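Local coordinates for protein CRISPR-associated endonuclease Cas9 (Campylobacter jejuni subsp. jejuni serotype O:2, PDB 5X2G) that uses a guide RNA to recognise invading DNA and cleaves its two strands with separate HNH and RuvC-like nuclease domains, as part of bacterial adaptive immunity, at residues I747-M752 with Q806-F811; D28-C33 with L618-E623; N307-Y312 with G332-E337. All blocks are in the same frame, centred on the assembly; numbering follows the deposited sequence.

In the fold
The three contacts sit in separate parts of one chain. Interaction 2 joins strand 29-37, at one edge of the RuvC-like five-stranded sheet, to helix 615-622, segments 585 residues apart, in keeping with the discontinuous RuvC-like domain. Interaction 3 falls within that long excursion, in a small two-stranded sheet among helices, its centre about 62 Å from that of interaction 2. Interaction 1 comes last along the chain, in the six-stranded antiparallel sheet of the PI-CTD domain, about 33 Å from interaction 2 and 78 Å from interaction 3, centre to centre. Interactions 1 and 3, in separate regions, each come within about 5 Å of the bound nucleic acid, from opposite sides of the chain's centre.

Interaction 1 (I747-M752 with Q806-F811); sequences IQTKDM and QNLKVF
This antiparallel pairing in the PI-CTD sheet starts at a classic beta bulge: Lys-809 and Val-810 of segment 806-811 both face Gln-748, where strand 744-748 gives way to a turn and strand 810-816 begins. Gln-748 O accepts from Lys-809 N at 2.8 Å, with a weak second bond from Val-810 N. In return, Gln-748 N donates to Val-810 O at 3.0 Å, while Ile-747 CA brings a CA-H...O contact to that same oxygen.

Ile-747 and Phe-811 form the next, non-hydrogen-bonded pair. Their side chains run alongside one another on one face of the sheet, with Ile-747 CG2 lying 3.8 Å from Phe-811 CD1 and coming at the ring obliquely. Phe-737 and Phe-695 add edge-to-face contacts to this ring. Just before the bulge, Leu-808 CD2 packs against Thr-749 CG2, near Ile-803.

The other face carries Gln-748 and Val-810. With CG anti to the backbone N (chi1 -180°) and the chain extended beyond it, Gln-748 sends its amide past Val-810, whose CG2 lies 3.6 Å from Gln-748 OE1, and over to the type I turn 749-752. The extended chain of Lys-809 runs across that of Gln-748, CD 4.0 Å from NE2. Met-752 N closes the turn onto Thr-749 O. The exposed end of Lys-750 comes close to Asn-807, CE lying 3.5 Å from Asn-807 CB. Gln-748 NE2 donates to Met-752 O at 2.9 Å; that oxygen lies close to the plane of the Gln-748 amide (14° out), while NE2 stands above the carbonyl plane of Met-752.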
loop_
_atom_site.group_PDB
_atom_site.type_symbol
_atom_site.label_atom_id
_atom_site.label_comp_id
_atom_site.label_asym_id
_atom_site.label_seq_id
_atom_site.Cartn_x
_atom_site.Cartn_y
_atom_site.Cartn_z
ATOM N N ILE A 747 5.241 -21.695 -30.393
ATOM C CA ILE A 747 4.780 -23.068 -30.246
ATOM C C ILE A 747 4.103 -23.520 -31.529
ATOM O O ILE A 747 3.589 -22.719 -32.314
ATOM C CB ILE A 747 3.819 -23.256 -29.051
ATOM C CG1 ILE A 747 2.585 -22.366 -29.202
ATOM C CG2 ILE A 747 4.532 -22.991 -27.737
ATOM C CD1 ILE A 747 1.518 -22.636 -28.165
ATOM N N GLN A 748 4.109 -24.835 -31.728
ATOM C CA GLN A 748 3.379 -25.459 -32.823
ATOM C C GLN A 748 2.918 -26.827 -32.353
ATOM O O GLN A 748 3.748 -27.689 -32.052
ATOM C CB GLN A 748 4.245 -25.583 -34.079
ATOM C CG GLN A 748 3.516 -26.226 -35.254
ATOM C CD GLN A 748 4.378 -26.340 -36.493
ATOM O OE1 GLN A 748 5.467 -25.770 -36.562
ATOM N NE2 GLN A 748 3.896 -27.085 -37.482
ATOM N N THR A 749 1.605 -27.016 -32.269
ATOM C CA THR A 749 1.067 -28.332 -31.973
ATOM C C THR A 749 1.074 -29.188 -33.238
ATOM O O THR A 749 1.347 -28.709 -34.343
ATOM C CB THR A 749 -0.346 -28.224 -31.404
ATOM O OG1 THR A 749 -1.261 -27.886 -32.452
ATOM C CG2 THR A 749 -0.401 -27.147 -30.330
ATOM N N LYS A 750 0.777 -30.478 -33.070
ATOM C CA LYS A 750 0.742 -31.366 -34.228
ATOM C C LYS A 750 -0.375 -30.990 -35.193
ATOM O O LYS A 750 -0.272 -31.263 -36.393
ATOM C CB LYS A 750 0.589 -32.818 -33.783
ATOM C CG LYS A 750 1.672 -33.303 -32.839
ATOM C CD LYS A 750 1.848 -34.805 -32.960
ATOM C CE LYS A 750 2.308 -35.418 -31.656
ATOM N NZ LYS A 750 1.238 -35.344 -30.621
ATOM N N ASP A 751 -1.440 -30.361 -34.694
ATOM C CA ASP A 751 -2.541 -29.937 -35.549
ATOM C C ASP A 751 -2.206 -28.704 -36.378
ATOM O O ASP A 751 -2.954 -28.385 -37.309
ATOM C CB ASP A 751 -3.785 -29.656 -34.703
ATOM C CG ASP A 751 -4.074 -30.760 -33.702
ATOM O OD1 ASP A 751 -3.432 -30.776 -32.630
ATOM O OD2 ASP A 751 -4.941 -31.614 -33.989
ATOM N N MET A 752 -1.112 -28.013 -36.072
ATOM C CA MET A 752 -0.763 -26.762 -36.730
ATOM C C MET A 752 0.232 -27.005 -37.857
ATOM O O MET A 752 1.104 -27.872 -37.757
ATOM C CB MET A 752 -0.179 -25.769 -35.724
ATOM C CG MET A 752 -1.134 -25.413 -34.596
ATOM S SD MET A 752 -0.323 -24.573 -33.222
ATOM C CE MET A 752 0.197 -23.053 -34.003
ATOM N N GLN A 806 4.023 -32.169 -24.005
ATOM C CA GLN A 806 4.912 -33.315 -24.170
ATOM C C GLN A 806 5.286 -33.526 -25.633
ATOM O O GLN A 806 6.465 -33.701 -25.965
ATOM C CB GLN A 806 4.265 -34.574 -23.590
ATOM C CG GLN A 806 5.272 -35.655 -23.216
ATOM C CD GLN A 806 4.641 -37.030 -23.066
ATOM O OE1 GLN A 806 3.434 -37.199 -23.247
ATOM N NE2 GLN A 806 5.463 -38.024 -22.742
ATOM N N ASN A 807 4.300 -33.475 -26.528
ATOM C CA ASN A 807 4.515 -33.754 -27.942
ATOM C C ASN A 807 4.424 -32.497 -28.805
ATOM O O ASN A 807 4.003 -32.565 -29.963
ATOM C CB ASN A 807 3.520 -34.803 -28.430
ATOM C CG ASN A 807 3.650 -36.121 -27.696
ATOM O OD1 ASN A 807 4.749 -36.538 -27.334
ATOM N ND2 ASN A 807 2.522 -36.788 -27.474
ATOM N N LEU A 808 4.811 -31.346 -28.263
ATOM C CA LEU A 808 4.813 -30.122 -29.052
ATOM C C LEU A 808 5.852 -30.211 -30.165
ATOM O O LEU A 808 6.982 -30.657 -29.951
ATOM C CB LEU A 808 5.092 -28.908 -28.166
ATOM C CG LEU A 808 3.927 -28.294 -27.382
ATOM C CD1 LEU A 808 4.438 -27.229 -26.426
ATOM C CD2 LEU A 808 2.883 -27.701 -28.315
ATOM N N LYS A 809 5.452 -29.792 -31.366
ATOM C CA LYS A 809 6.357 -29.815 -32.511
ATOM C C LYS A 809 7.452 -28.767 -32.358
ATOM O O LYS A 809 8.639 -29.056 -32.554
ATOM C CB LYS A 809 5.559 -29.580 -33.794
ATOM C CG LYS A 809 5.845 -30.535 -34.930
ATOM C CD LYS A 809 4.633 -30.610 -35.845
ATOM C CE LYS A 809 4.952 -31.304 -37.156
ATOM N NZ LYS A 809 3.710 -31.597 -37.926
ATOM N N VAL A 810 7.067 -27.542 -32.014
ATOM C CA VAL A 810 7.995 -26.445 -31.781
ATOM C C VAL A 810 7.680 -25.853 -30.416
ATOM O O VAL A 810 6.508 -25.671 -30.066
ATOM C CB VAL A 810 7.896 -25.368 -32.885
ATOM C CG1 VAL A 810 8.800 -24.184 -32.569
ATOM C CG2 VAL A 810 8.244 -25.965 -34.246
ATOM N N PHE A 811 8.726 -25.574 -29.637
ATOM C CA PHE A 811 8.575 -24.976 -28.307
ATOM C C PHE A 811 9.864 -24.199 -28.029
ATOM O O PHE A 811 10.845 -24.758 -27.532
ATOM C CB PHE A 811 8.303 -26.033 -27.244
ATOM C CG PHE A 811 7.806 -25.475 -25.930
ATOM C CD1 PHE A 811 7.577 -24.116 -25.767
ATOM C CD2 PHE A 811 7.578 -26.319 -24.851
ATOM C CE1 PHE A 811 7.125 -23.612 -24.558
ATOM C CE2 PHE A 811 7.125 -25.822 -23.642
ATOM C CZ PHE A 811 6.899 -24.465 -23.495
#

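Interaction 2 (D28-C33 with L618-E623); sequences DELKDC and LDKIDE
Lys-620 meets Leu-30 and Lys-31, while Ile-621, next on the same helical turn, meets Cys-33. The sulfur of Cys-33 touches the tip of Ile-621, SG to CD1 at 3.6 Å. Although the CB of Ile-621 points away from the strand, CG1 lies beside its backbone N and chi2 of -61° folds CD1 back toward the cysteine. The CB of Cys-33 in turn lies 4.0 Å from Lys-620 O.

Lys-620 has more of its surface buried by the strand than any other residue of its segment. Its CB meets Leu-30 CD2 at 3.9 Å, and the two side chains run past each other in opposite directions. A bend at chi2 (87°) then carries the rest of the lysine over the strand backbone, placing CE 3.2 Å from Lys-31 O. This is a close approach by a methylene rather than a hydrogen bond; NZ stands farther off, 3.8 Å from Lys-31 O. Glu-29 OE1, 5.6 Å from Lys-620 NZ and not in contact, may add a weak favourable field.

One shell out, a classic beta bulge shapes the strand: Lys-31 and Asp-32 both face Phe-24 of strand 19-26. Lys-31 NZ makes a salt bridge with Glu-26, and Asp-32 OD2 is hydrogen-bonded to Tyr-476 OH. The short strand and helix segments run nearly parallel, 25° apart, their axes 8.2 Å apart at closest approach. Cys-33, Leu-30 and Ile-621 also rest on helix 557-566, which carries the predicted magnesium ligand His-558 and joins helix 615-622 against strand 29-37, at one edge of the RuvC-like, RNase H-type sheet.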
loop_
_atom_site.group_PDB
_atom_site.type_symbol
_atom_site.label_atom_id
_atom_site.label_comp_id
_atom_site.label_asym_id
_atom_site.label_seq_id
_atom_site.Cartn_x
_atom_site.Cartn_y
_atom_site.Cartn_z
ATOM N N ASP A 28 5.854 14.879 -40.640
ATOM C CA ASP A 28 4.418 14.615 -40.744
ATOM C C ASP A 28 4.132 13.264 -41.397
ATOM O O ASP A 28 3.120 13.093 -42.081
ATOM C CB ASP A 28 3.698 15.743 -41.493
ATOM C CG ASP A 28 2.458 16.224 -40.764
ATOM O OD1 ASP A 28 2.572 16.589 -39.573
ATOM O OD2 ASP A 28 1.373 16.247 -41.381
ATOM N N GLU A 29 5.017 12.293 -41.184
ATOM C CA GLU A 29 4.840 10.938 -41.687
ATOM C C GLU A 29 5.021 9.956 -40.540
ATOM O O GLU A 29 6.032 10.006 -39.831
ATOM C CB GLU A 29 5.834 10.622 -42.809
ATOM C CG GLU A 29 5.714 9.206 -43.347
ATOM C CD GLU A 29 6.998 8.710 -43.983
ATOM O OE1 GLU A 29 6.982 7.610 -44.573
ATOM O OE2 GLU A 29 8.024 9.417 -43.886
ATOM N N LEU A 30 4.048 9.066 -40.363
ATOM C CA LEU A 30 4.118 8.081 -39.290
ATOM C C LEU A 30 5.251 7.095 -39.552
ATOM O O LEU A 30 5.343 6.508 -40.634
ATOM C CB LEU A 30 2.787 7.343 -39.164
ATOM C CG LEU A 30 2.679 6.353 -38.003
ATOM C CD1 LEU A 30 2.871 7.058 -36.667
ATOM C CD2 LEU A 30 1.346 5.628 -38.043
ATOM N N LYS A 31 6.113 6.911 -38.554
ATOM C CA LYS A 31 7.299 6.072 -38.677
ATOM C C LYS A 31 7.187 4.760 -37.916
ATOM O O LYS A 31 7.496 3.699 -38.466
ATOM C CB LYS A 31 8.536 6.841 -38.194
ATOM C CG LYS A 31 8.994 7.949 -39.126
ATOM C CD LYS A 31 9.458 7.386 -40.457
ATOM C CE LYS A 31 10.256 8.414 -41.235
ATOM N NZ LYS A 31 11.450 8.863 -40.464
ATOM N N ASP A 32 6.764 4.802 -36.655
ATOM C CA ASP A 32 6.688 3.607 -35.829
ATOM C C ASP A 32 5.433 3.673 -34.969
ATOM O O ASP A 32 4.788 4.717 -34.842
ATOM C CB ASP A 32 7.944 3.445 -34.959
ATOM C CG ASP A 32 8.146 2.015 -34.480
ATOM O OD1 ASP A 32 7.182 1.221 -34.532
ATOM O OD2 ASP A 32 9.270 1.684 -34.044
ATOM N N CYS A 33 5.101 2.535 -34.365
ATOM C CA CYS A 33 3.869 2.371 -33.610
ATOM C C CYS A 33 4.060 1.221 -32.634
ATOM O O CYS A 33 4.857 0.314 -32.884
ATOM C CB CYS A 33 2.688 2.088 -34.545
ATOM S SG CYS A 33 1.307 3.224 -34.394
ATOM N N LEU A 618 -3.268 2.595 -40.746
ATOM C CA LEU A 618 -3.756 1.270 -40.379
ATOM C C LEU A 618 -2.778 0.178 -40.791
ATOM O O LEU A 618 -2.713 -0.870 -40.138
ATOM C CB LEU A 618 -5.131 1.024 -40.999
ATOM C CG LEU A 618 -6.269 1.859 -40.410
ATOM C CD1 LEU A 618 -7.583 1.556 -41.111
ATOM C CD2 LEU A 618 -6.385 1.609 -38.914
ATOM N N ASP A 619 -2.014 0.399 -41.865
ATOM C CA ASP A 619 -0.959 -0.544 -42.223
ATOM C C ASP A 619 0.113 -0.609 -41.145
ATOM O O ASP A 619 0.708 -1.670 -40.922
ATOM C CB ASP A 619 -0.336 -0.164 -43.568
ATOM C CG ASP A 619 -1.265 -0.426 -44.740
ATOM O OD1 ASP A 619 -2.428 -0.819 -44.506
ATOM O OD2 ASP A 619 -0.831 -0.240 -45.896
ATOM N N LYS A 620 0.374 0.510 -40.467
ATOM C CA LYS A 620 1.330 0.504 -39.366
ATOM C C LYS A 620 0.718 -0.050 -38.084
ATOM O O LYS A 620 1.445 -0.582 -37.238
ATOM C CB LYS A 620 1.862 1.918 -39.124
ATOM C CG LYS A 620 3.379 2.024 -39.135
ATOM C CD LYS A 620 3.912 2.236 -40.542
ATOM C CE LYS A 620 5.430 2.333 -40.548
ATOM N NZ LYS A 620 5.961 2.778 -41.868
ATOM N N ILE A 621 -0.603 0.064 -37.922
ATOM C CA ILE A 621 -1.259 -0.513 -36.753
ATOM C C ILE A 621 -1.220 -2.035 -36.817
ATOM O O ILE A 621 -1.004 -2.708 -35.801
ATOM C CB ILE A 621 -2.700 0.015 -36.633
ATOM C CG1 ILE A 621 -2.698 1.517 -36.342
ATOM C CG2 ILE A 621 -3.462 -0.734 -35.548
ATOM C CD1 ILE A 621 -2.019 1.883 -35.039
ATOM N N ASP A 622 -1.420 -2.602 -38.009
ATOM C CA ASP A 622 -1.369 -4.050 -38.162
ATOM C C ASP A 622 0.040 -4.602 -37.991
ATOM O O ASP A 622 0.193 -5.789 -37.685
ATOM C CB ASP A 622 -1.925 -4.455 -39.528
ATOM C CG ASP A 622 -3.365 -4.023 -39.720
ATOM O OD1 ASP A 622 -3.876 -3.268 -38.865
ATOM O OD2 ASP A 622 -3.987 -4.439 -40.720
ATOM N N GLU A 623 1.071 -3.774 -38.184
ATOM C CA GLU A 623 2.442 -4.200 -37.930
ATOM C C GLU A 623 2.770 -4.277 -36.445
ATOM O O GLU A 623 3.820 -4.822 -36.089
ATOM C CB GLU A 623 3.430 -3.251 -38.611
ATOM C CG GLU A 623 3.620 -3.496 -40.095
ATOM C CD GLU A 623 4.781 -2.702 -40.666
ATOM O OE1 GLU A 623 5.134 -1.658 -40.078
ATOM O OE2 GLU A 623 5.346 -3.129 -41.695
#

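Interaction 3 (N307-Y312 with G332-E337); sequences NGTLTY and GTYFIE
This is a short antiparallel beta pairing, a two-stranded sheet set among helices, in which strand 309-311 follows helix 294-307 and strand 331-334 leads into helix 336-344. Backbone bonds do most of the holding. At one end Phe-335 N donates to Gly-308 O at 3.0 Å, nearly straight in line with the carbonyl. At the other, Leu-310 O takes Gly-332 N at 2.9 Å and, weakly, Thr-333 N; Leu-310 N returns a weak bond to Thr-333 O. Two successive donors on one oxygen mark a classic beta bulge opposite Leu-310.

Thr-309 and Tyr-334 form the non-hydrogen-bonded pair and lie side by side on one face, Thr-309 CG2 standing 4.1 Å from Tyr-334 CD1 and meeting that ring obliquely. The hydroxyl of Thr-309 turns back to donate to Asn-307 O (2.7 Å), approaching from above the carbonyl plane. On the other face, Leu-310 and Thr-333 meet through their CB atoms, and both also rest on Val-304 of helix 294-307.

Rings close the two ends. Tyr-312 brings CD2 and CE2 up to Gly-332, with CE2 3.5 Å from Gly-332 CA, and stacks on Phe-327 beyond. Phe-335 CB lies 3.5 Å from Gly-308 O, and CG, anti to its own carbonyl carbon (chi1 -62°), keeps the ring beside that oxygen. One face of the ring receives Thr-333 CG2; Phe-269 also meets it.

Gly-308 leaves the preceding helix with positive phi, and Thr-311 OG1 caps helix 312-317 through a weak bond from Lys-313 N and is also hydrogen-bonded to Glu-330 O. The result is a bulged two-stranded antiparallel ribbon among helices, in what is probably the mainly helical recognition lobe of Cas9, its nearest atom about 5 Å from the bound nucleic acid.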
loop_
_atom_site.group_PDB
_atom_site.type_symbol
_atom_site.label_atom_id
_atom_site.label_comp_id
_atom_site.label_asym_id
_atom_site.label_seq_id
_atom_site.Cartn_x
_atom_site.Cartn_y
_atom_site.Cartn_z
ATOM N N ASN A 307 -5.855 35.975 20.735
ATOM C CA ASN A 307 -6.517 34.712 21.042
ATOM C C ASN A 307 -6.401 33.703 19.904
ATOM O O ASN A 307 -7.133 32.707 19.892
ATOM C CB ASN A 307 -7.992 34.948 21.382
ATOM N N GLY A 308 -5.497 33.929 18.952
ATOM C CA GLY A 308 -5.398 33.043 17.807
ATOM C C GLY A 308 -6.631 33.023 16.938
ATOM O O GLY A 308 -6.822 32.082 16.164
ATOM N N THR A 309 -7.478 34.046 17.040
ATOM C CA THR A 309 -8.772 34.049 16.379
ATOM C C THR A 309 -9.047 35.429 15.803
ATOM O O THR A 309 -8.486 36.435 16.243
ATOM C CB THR A 309 -9.896 33.653 17.348
ATOM O OG1 THR A 309 -9.366 32.810 18.378
ATOM C CG2 THR A 309 -10.989 32.901 16.611
ATOM N N LEU A 310 -9.928 35.459 14.805
ATOM C CA LEU A 310 -10.348 36.713 14.185
ATOM C C LEU A 310 -11.646 36.437 13.440
ATOM O O LEU A 310 -11.631 35.764 12.403
ATOM C CB LEU A 310 -9.272 37.247 13.248
ATOM C CG LEU A 310 -9.543 38.592 12.574
ATOM C CD1 LEU A 310 -9.755 39.688 13.608
ATOM C CD2 LEU A 310 -8.408 38.958 11.630
ATOM N N THR A 311 -12.757 36.938 13.970
ATOM C CA THR A 311 -14.046 36.729 13.332
ATOM C C THR A 311 -14.222 37.693 12.160
ATOM O O THR A 311 -13.512 38.694 12.029
ATOM C CB THR A 311 -15.185 36.904 14.339
ATOM O OG1 THR A 311 -16.438 36.968 13.646
ATOM C CG2 THR A 311 -14.994 38.169 15.157
ATOM N N TYR A 312 -15.183 37.370 11.292
ATOM C CA TYR A 312 -15.416 38.204 10.118
ATOM C C TYR A 312 -16.065 39.529 10.495
ATOM O O TYR A 312 -15.739 40.570 9.913
ATOM C CB TYR A 312 -16.268 37.454 9.095
ATOM C CG TYR A 312 -15.439 36.744 8.052
ATOM C CD1 TYR A 312 -14.946 37.430 6.951
ATOM C CD2 TYR A 312 -15.135 35.395 8.176
ATOM C CE1 TYR A 312 -14.178 36.791 5.999
ATOM C CE2 TYR A 312 -14.371 34.746 7.227
ATOM C CZ TYR A 312 -13.894 35.449 6.142
ATOM O OH TYR A 312 -13.131 34.804 5.196
ATOM N N GLY A 332 -12.287 34.367 9.963
ATOM C CA GLY A 332 -11.325 34.580 8.896
ATOM C C GLY A 332 -9.986 33.938 9.186
ATOM O O GLY A 332 -9.292 33.503 8.261
ATOM N N THR A 333 -9.608 33.867 10.460
ATOM C CA THR A 333 -8.414 33.167 10.911
ATOM C C THR A 333 -8.790 32.332 12.125
ATOM O O THR A 333 -9.446 32.832 13.044
ATOM C CB THR A 333 -7.287 34.147 11.262
ATOM O OG1 THR A 333 -6.954 34.929 10.108
ATOM C CG2 THR A 333 -6.050 33.399 11.732
ATOM N N TYR A 334 -8.388 31.060 12.126
ATOM C CA TYR A 334 -8.787 30.123 13.177
ATOM C C TYR A 334 -7.589 29.239 13.514
ATOM O O TYR A 334 -7.292 28.282 12.791
ATOM C CB TYR A 334 -9.985 29.291 12.737
ATOM C CG TYR A 334 -10.871 28.828 13.870
ATOM C CD1 TYR A 334 -10.530 29.080 15.193
ATOM C CD2 TYR A 334 -12.050 28.139 13.617
ATOM C CE1 TYR A 334 -11.341 28.658 16.231
ATOM C CE2 TYR A 334 -12.865 27.714 14.648
ATOM C CZ TYR A 334 -12.506 27.975 15.953
ATOM O OH TYR A 334 -13.313 27.555 16.985
ATOM N N PHE A 335 -6.909 29.561 14.613
ATOM C CA PHE A 335 -5.776 28.787 15.122
ATOM C C PHE A 335 -6.189 28.211 16.473
ATOM O O PHE A 335 -5.898 28.790 17.522
ATOM C CB PHE A 335 -4.506 29.660 15.242
ATOM C CG PHE A 335 -4.022 30.225 13.937
ATOM C CD1 PHE A 335 -4.230 29.544 12.746
ATOM C CD2 PHE A 335 -3.353 31.439 13.901
ATOM C CE1 PHE A 335 -3.782 30.066 11.543
ATOM C CE2 PHE A 335 -2.901 31.966 12.705
ATOM C CZ PHE A 335 -3.116 31.278 11.524
ATOM N N ILE A 336 -6.869 27.061 16.442
ATOM C CA ILE A 336 -7.389 26.468 17.672
ATOM C C ILE A 336 -6.251 26.101 18.617
ATOM O O ILE A 336 -6.367 26.243 19.841
ATOM C CB ILE A 336 -8.273 25.248 17.347
ATOM C CG1 ILE A 336 -9.404 25.645 16.395
ATOM C CG2 ILE A 336 -8.843 24.640 18.623
ATOM C CD1 ILE A 336 -10.402 24.536 16.131
ATOM N N GLU A 337 -5.129 25.640 18.068
ATOM C CA GLU A 337 -3.998 25.209 18.878
ATOM C C GLU A 337 -3.115 26.362 19.343
ATOM O O GLU A 337 -2.146 26.119 20.072
ATOM C CB GLU A 337 -3.156 24.198 18.094
ATOM C CG GLU A 337 -3.975 23.141 17.355
ATOM C CD GLU A 337 -4.477 22.029 18.262
ATOM O OE1 GLU A 337 -3.743 21.642 19.195
ATOM O OE2 GLU A 337 -5.605 21.539 18.039
#